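Local coordinates for esterase D (Cellvibrio japonicus, PDB 2W87), which probably takes part in plant cell wall breakdown as a feruloyl esterase, this piece being its family 35 carbohydrate-binding module, which binds glucuronic acid with calcium, at residues A60-N74 against N107-P121. Numbering follows the deposited sequence.
Sequences ANGGTANRNGSLVIN and NNIVQLSATTAEGLP. With GCU (alpha-D-glucopyranuronic acid), chain E.
At the glucuronic acid site of this carbohydrate-binding module, Arg67 reaches across to the 118-121 loop from the loop leading into strand 69-73, which pairs antiparallel with 107-114. Its side chain, extended from CG to NE (chi2 -172°, chi3 -177°), runs beside Gly119 and Leu120 and brings the guanidinium to the sugar carboxylate. There NH1 donates to O6A and NH2 to O6B of the sugar, each at 2.8 Å and nearly straight. NH1 also donates to Leu120 O at 3.1 Å; this oxygen lies in the guanidinium plane, although the donor stands above the carbonyl plane. Glu118 crosses the arginine at about a right angle, its CB above one guanidinium face, offset toward the rim; in the conformer modelled here OE1 forms a salt bridge with Arg67 NH2 (3.0 Å), with a weak, bent hydrogen bond, and may offset part of its charge. Bonds on both terminal nitrogens thus restrict rotation of the group. At the base of the side chain, Pro121 CD packs 3.8 Å from Arg67 CB.

Where the strands part, Asn68 O accepts from both N and OG1 of Thr115, the two donors arriving from the same face of its plane. Ser70 with Ser113 and Val72 with Gln111 form the hydrogen-bonded pairs; on the face opposite their side chains, Leu71 CD1 meets Val110 CG1 diagonally at 3.7 Å, Leu71 being paired with Leu112. At the far end Asn74 OD1 takes Ile109 N at 2.9 Å, and its ND2, also bonded to Asn78, donates to Asn107 O. The sugar is also bonded to His22 and Asn122, near a calcium ion held by Asn32, Thr33 and Asn35; a uronic acid site at one end of a beta-sandwich is consistent with family 35 modules.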
loop_
_atom_site.group_PDB
_atom_site.type_symbol
_atom_site.label_atom_id
_atom_site.label_comp_id
_atom_site.label_asym_id
_atom_site.label_seq_id
_atom_site.Cartn_x
_atom_site.Cartn_y
_atom_site.Cartn_z
ATOM N N ALA A 60 -2.500 5.095 8.848
ATOM C CA ALA A 60 -2.876 6.124 9.813
ATOM C C ALA A 60 -2.965 7.437 9.070
ATOM O O ALA A 60 -2.097 7.741 8.283
ATOM C CB ALA A 60 -1.840 6.230 10.917
ATOM N N ASN A 61 -3.999 8.217 9.337
ATOM C CA ASN A 61 -4.193 9.501 8.690
ATOM C C ASN A 61 -4.623 10.486 9.762
ATOM O O ASN A 61 -5.792 10.555 10.089
ATOM C CB ASN A 61 -5.246 9.394 7.589
ATOM C CG ASN A 61 -5.490 10.697 6.872
ATOM O OD1 ASN A 61 -4.935 11.738 7.230
ATOM N ND2 ASN A 61 -6.340 10.651 5.846
ATOM N N GLY A 62 -3.657 11.224 10.302
ATOM C CA GLY A 62 -3.898 12.222 11.348
ATOM C C GLY A 62 -4.157 13.601 10.762
ATOM O O GLY A 62 -4.188 14.597 11.488
ATOM N N GLY A 63 -4.324 13.665 9.446
ATOM C CA GLY A 63 -4.649 14.918 8.780
ATOM C C GLY A 63 -6.130 15.167 8.896
ATOM O O GLY A 63 -6.832 14.391 9.536
ATOM N N THR A 64 -6.599 16.241 8.268
ATOM C CA THR A 64 -7.986 16.667 8.378
ATOM C C THR A 64 -8.883 16.234 7.231
ATOM O O THR A 64 -10.096 16.484 7.290
ATOM C CB THR A 64 -8.103 18.221 8.451
ATOM N N ALA A 65 -8.312 15.599 6.210
ATOM C CA ALA A 65 -9.025 15.257 4.991
ATOM C C ALA A 65 -8.658 13.835 4.552
ATOM O O ALA A 65 -7.613 13.304 4.943
ATOM C CB ALA A 65 -8.679 16.263 3.886
ATOM N N ASN A 66 -9.522 13.216 3.757
ATOM C CA ASN A 66 -9.153 11.983 3.053
ATOM C C ASN A 66 -7.877 12.231 2.277
ATOM O O ASN A 66 -7.653 13.335 1.770
ATOM C CB ASN A 66 -10.223 11.582 2.044
ATOM C CG ASN A 66 -11.355 10.790 2.658
ATOM O OD1 ASN A 66 -11.917 11.167 3.688
ATOM N ND2 ASN A 66 -11.723 9.697 1.994
ATOM N N ARG A 67 -7.057 11.185 2.186
ATOM C CA ARG A 67 -5.874 11.190 1.355
ATOM C C ARG A 67 -5.969 9.948 0.449
ATOM O O ARG A 67 -5.147 9.016 0.537
ATOM C CB ARG A 67 -4.658 11.142 2.235
ATOM C CG ARG A 67 -4.451 12.374 3.033
ATOM C CD ARG A 67 -3.129 12.299 3.728
ATOM N NE ARG A 67 -2.899 13.458 4.580
ATOM C CZ ARG A 67 -1.719 13.754 5.112
ATOM N NH1 ARG A 67 -0.663 12.989 4.878
ATOM N NH2 ARG A 67 -1.584 14.839 5.870
ATOM N N ASN A 68 -6.988 9.931 -0.404
ATOM C CA ASN A 68 -7.256 8.767 -1.246
ATOM C C ASN A 68 -6.060 8.471 -2.128
ATOM O O ASN A 68 -5.246 9.359 -2.425
ATOM C CB ASN A 68 -8.487 8.981 -2.113
ATOM C CG ASN A 68 -9.757 8.994 -1.325
ATOM O OD1 ASN A 68 -9.761 8.846 -0.097
ATOM N ND2 ASN A 68 -10.869 9.160 -2.024
ATOM N N GLY A 69 -5.960 7.206 -2.505
ATOM C CA GLY A 69 -4.906 6.735 -3.373
ATOM C C GLY A 69 -5.427 6.099 -4.657
ATOM O O GLY A 69 -6.570 5.627 -4.748
ATOM N N SER A 70 -4.579 6.150 -5.659
ATOM C CA SER A 70 -4.769 5.400 -6.878
ATOM C C SER A 70 -3.905 4.156 -6.729
ATOM O O SER A 70 -2.774 4.250 -6.310
ATOM C CB SER A 70 -4.310 6.227 -8.075
ATOM O OG SER A 70 -4.131 5.407 -9.198
ATOM N N LEU A 71 -4.446 2.995 -7.041
ATOM C CA LEU A 71 -3.663 1.773 -6.918
ATOM C C LEU A 71 -3.605 1.146 -8.296
ATOM O O LEU A 71 -4.647 0.824 -8.862
ATOM C CB LEU A 71 -4.291 0.808 -5.907
ATOM C CG LEU A 71 -3.397 -0.429 -5.659
ATOM C CD1 LEU A 71 -3.464 -0.908 -4.239
ATOM C CD2 LEU A 71 -3.697 -1.553 -6.609
ATOM N N VAL A 72 -2.397 0.986 -8.837
ATOM C CA VAL A 72 -2.238 0.450 -10.196
ATOM C C VAL A 72 -1.360 -0.790 -10.156
ATOM O O VAL A 72 -0.469 -0.913 -9.318
ATOM C CB VAL A 72 -1.682 1.489 -11.223
ATOM C CG1 VAL A 72 -2.589 2.720 -11.272
ATOM C CG2 VAL A 72 -0.220 1.898 -10.906
ATOM N N ILE A 73 -1.642 -1.724 -11.055
ATOM C CA ILE A 73 -0.862 -2.942 -11.161
ATOM C C ILE A 73 -0.060 -2.865 -12.452
ATOM O O ILE A 73 -0.613 -2.614 -13.531
ATOM C CB ILE A 73 -1.755 -4.162 -11.136
ATOM C CG1 ILE A 73 -2.559 -4.188 -9.836
ATOM C CG2 ILE A 73 -0.952 -5.421 -11.276
ATOM C CD1 ILE A 73 -3.453 -5.403 -9.708
ATOM N N ASN A 74 1.241 -3.056 -12.344
ATOM C CA ASN A 74 2.134 -2.990 -13.489
ATOM C C ASN A 74 2.005 -1.694 -14.305
ATOM O O ASN A 74 1.929 -1.704 -15.524
ATOM C CB ASN A 74 1.957 -4.243 -14.329
ATOM C CG ASN A 74 2.486 -5.473 -13.626
ATOM O OD1 ASN A 74 3.360 -5.386 -12.737
ATOM N ND2 ASN A 74 1.981 -6.628 -14.023
ATOM N N ASN A 107 4.512 -11.577 -12.089
ATOM C CA ASN A 107 4.874 -10.418 -11.274
ATOM C C ASN A 107 3.823 -9.349 -11.355
ATOM O O ASN A 107 3.339 -9.039 -12.445
ATOM C CB ASN A 107 6.194 -9.822 -11.742
ATOM C CG ASN A 107 6.931 -9.120 -10.634
ATOM O OD1 ASN A 107 7.124 -9.695 -9.559
ATOM N ND2 ASN A 107 7.358 -7.866 -10.883
ATOM N N ASN A 108 3.489 -8.793 -10.192
ATOM C CA ASN A 108 2.535 -7.700 -10.072
ATOM C C ASN A 108 3.175 -6.621 -9.218
ATOM O O ASN A 108 3.322 -6.811 -7.996
ATOM C CB ASN A 108 1.284 -8.194 -9.349
ATOM C CG ASN A 108 0.510 -9.210 -10.145
ATOM O OD1 ASN A 108 -0.475 -8.863 -10.810
ATOM N ND2 ASN A 108 0.915 -10.490 -10.043
ATOM N N ILE A 109 3.600 -5.522 -9.856
ATOM C CA ILE A 109 4.115 -4.367 -9.150
ATOM C C ILE A 109 2.908 -3.488 -8.830
ATOM O O ILE A 109 2.209 -3.012 -9.715
ATOM C CB ILE A 109 5.212 -3.622 -9.963
ATOM C CG1 ILE A 109 6.406 -4.561 -10.197
ATOM C CG2 ILE A 109 5.673 -2.392 -9.240
ATOM C CD1 ILE A 109 7.450 -4.012 -11.157
ATOM N N VAL A 110 2.641 -3.355 -7.546
ATOM C CA VAL A 110 1.494 -2.628 -7.047
ATOM C C VAL A 110 1.947 -1.249 -6.538
ATOM O O VAL A 110 2.734 -1.162 -5.604
ATOM C CB VAL A 110 0.834 -3.424 -5.924
ATOM C CG1 VAL A 110 -0.316 -2.615 -5.309
ATOM C CG2 VAL A 110 0.365 -4.786 -6.442
ATOM N N GLN A 111 1.492 -0.189 -7.188
ATOM C CA GLN A 111 1.847 1.171 -6.811
ATOM C C GLN A 111 0.618 1.896 -6.286
ATOM O O GLN A 111 -0.364 2.076 -7.016
ATOM C CB GLN A 111 2.464 1.928 -7.994
ATOM C CG GLN A 111 2.772 3.381 -7.708
ATOM C CD GLN A 111 3.724 4.045 -8.722
ATOM O OE1 GLN A 111 4.479 3.380 -9.421
ATOM N NE2 GLN A 111 3.674 5.377 -8.795
ATOM N N LEU A 112 0.686 2.304 -5.022
ATOM C CA LEU A 112 -0.341 3.119 -4.410
ATOM C C LEU A 112 0.182 4.564 -4.378
ATOM O O LEU A 112 1.182 4.844 -3.733
ATOM C CB LEU A 112 -0.648 2.603 -3.019
ATOM C CG LEU A 112 -1.620 3.428 -2.179
ATOM C CD1 LEU A 112 -3.006 3.289 -2.755
ATOM C CD2 LEU A 112 -1.570 3.020 -0.687
ATOM N N SER A 113 -0.493 5.467 -5.088
ATOM C CA SER A 113 -0.042 6.840 -5.248
ATOM C C SER A 113 -1.083 7.835 -4.731
ATOM O O SER A 113 -2.287 7.633 -4.916
ATOM C CB SER A 113 0.257 7.147 -6.725
ATOM O OG SER A 113 1.116 6.181 -7.322
ATOM N N ALA A 114 -0.610 8.907 -4.112
ATOM C CA ALA A 114 -1.477 9.947 -3.593
ATOM C C ALA A 114 -2.263 10.644 -4.694
ATOM O O ALA A 114 -1.693 11.005 -5.717
ATOM C CB ALA A 114 -0.628 10.951 -2.893
ATOM N N THR A 115 -3.561 10.844 -4.486
ATOM C CA THR A 115 -4.381 11.629 -5.415
ATOM C C THR A 115 -4.443 13.118 -5.063
ATOM O O THR A 115 -4.905 13.905 -5.888
ATOM C CB THR A 115 -5.844 11.153 -5.440
ATOM O OG1 THR A 115 -6.405 11.288 -4.141
ATOM C CG2 THR A 115 -5.957 9.737 -5.858
ATOM N N THR A 116 -4.061 13.488 -3.849
ATOM C CA THR A 116 -4.087 14.874 -3.388
ATOM C C THR A 116 -2.683 15.366 -3.028
ATOM O O THR A 116 -1.750 14.565 -2.877
ATOM C CB THR A 116 -4.983 15.061 -2.128
ATOM O OG1 THR A 116 -4.266 14.657 -0.949
ATOM C CG2 THR A 116 -6.310 14.310 -2.231
ATOM N N ALA A 117 -2.548 16.683 -2.863
ATOM C CA ALA A 117 -1.254 17.312 -2.588
ATOM C C ALA A 117 -0.707 16.990 -1.216
ATOM O O ALA A 117 0.449 17.304 -0.935
ATOM C CB ALA A 117 -1.339 18.843 -2.777
ATOM N N GLU A 118 -1.525 16.381 -0.350
ATOM C CA GLU A 118 -1.076 15.998 0.990
ATOM C C GLU A 118 -0.277 14.692 0.975
ATOM O O GLU A 118 0.327 14.330 1.972
ATOM C CB GLU A 118 -2.253 15.824 1.942
ATOM C CG GLU A 118 -3.012 17.093 2.243
ATOM C CD GLU A 118 -3.849 16.963 3.505
ATOM O OE1 GLU A 118 -3.269 16.990 4.621
ATOM O OE2 GLU A 118 -5.093 16.883 3.380
ATOM N N GLY A 119 -0.264 14.003 -0.152
ATOM C CA GLY A 119 0.396 12.713 -0.213
ATOM C C GLY A 119 -0.540 11.654 0.346
ATOM O O GLY A 119 -1.755 11.864 0.466
ATOM N N LEU A 120 0.017 10.496 0.679
ATOM C CA LEU A 120 -0.760 9.427 1.279
ATOM C C LEU A 120 -0.843 9.543 2.792
ATOM O O LEU A 120 -0.118 10.308 3.408
ATOM C CB LEU A 120 -0.135 8.069 0.923
ATOM C CG LEU A 120 -0.264 7.617 -0.527
ATOM C CD1 LEU A 120 0.548 6.291 -0.718
ATOM C CD2 LEU A 120 -1.720 7.412 -0.910
ATOM N N PRO A 121 -1.731 8.747 3.406
ATOM C CA PRO A 121 -1.559 8.554 4.830
ATOM C C PRO A 121 -0.247 7.800 5.066
ATOM O O PRO A 121 0.421 7.398 4.096
ATOM C CB PRO A 121 -2.735 7.659 5.209
ATOM C CG PRO A 121 -3.610 7.590 4.061
ATOM C CD PRO A 121 -2.800 7.910 2.853
HETATM C C1 GCU E . 3.360 14.811 10.202
HETATM C C2 GCU E . 3.415 13.369 10.707
HETATM C C3 GCU E . 3.923 12.466 9.587
HETATM C C4 GCU E . 2.946 12.553 8.433
HETATM C C5 GCU E . 2.838 14.024 8.002
HETATM C C6 GCU E . 1.830 14.227 6.878
HETATM O O1 GCU E . 4.688 15.154 9.808
HETATM O O2 GCU E . 4.306 13.288 11.807
HETATM O O3 GCU E . 4.039 11.111 10.028
HETATM O O4 GCU E . 3.386 11.772 7.292
HETATM O O5 GCU E . 2.408 14.826 9.101
HETATM O O6A GCU E . 1.934 13.464 5.907
HETATM O O6B GCU E . 0.972 15.137 6.975
HETATM O O HOH W 1 -4.549 17.641 7.113
HETATM O O HOH W 2 -5.389 14.758 5.568
HETATM O O HOH W 3 -5.853 15.462 1.222
HETATM O O HOH W 4 -3.783 11.743 -1.394
HETATM O O HOH W 5 5.955 -6.689 -13.298
#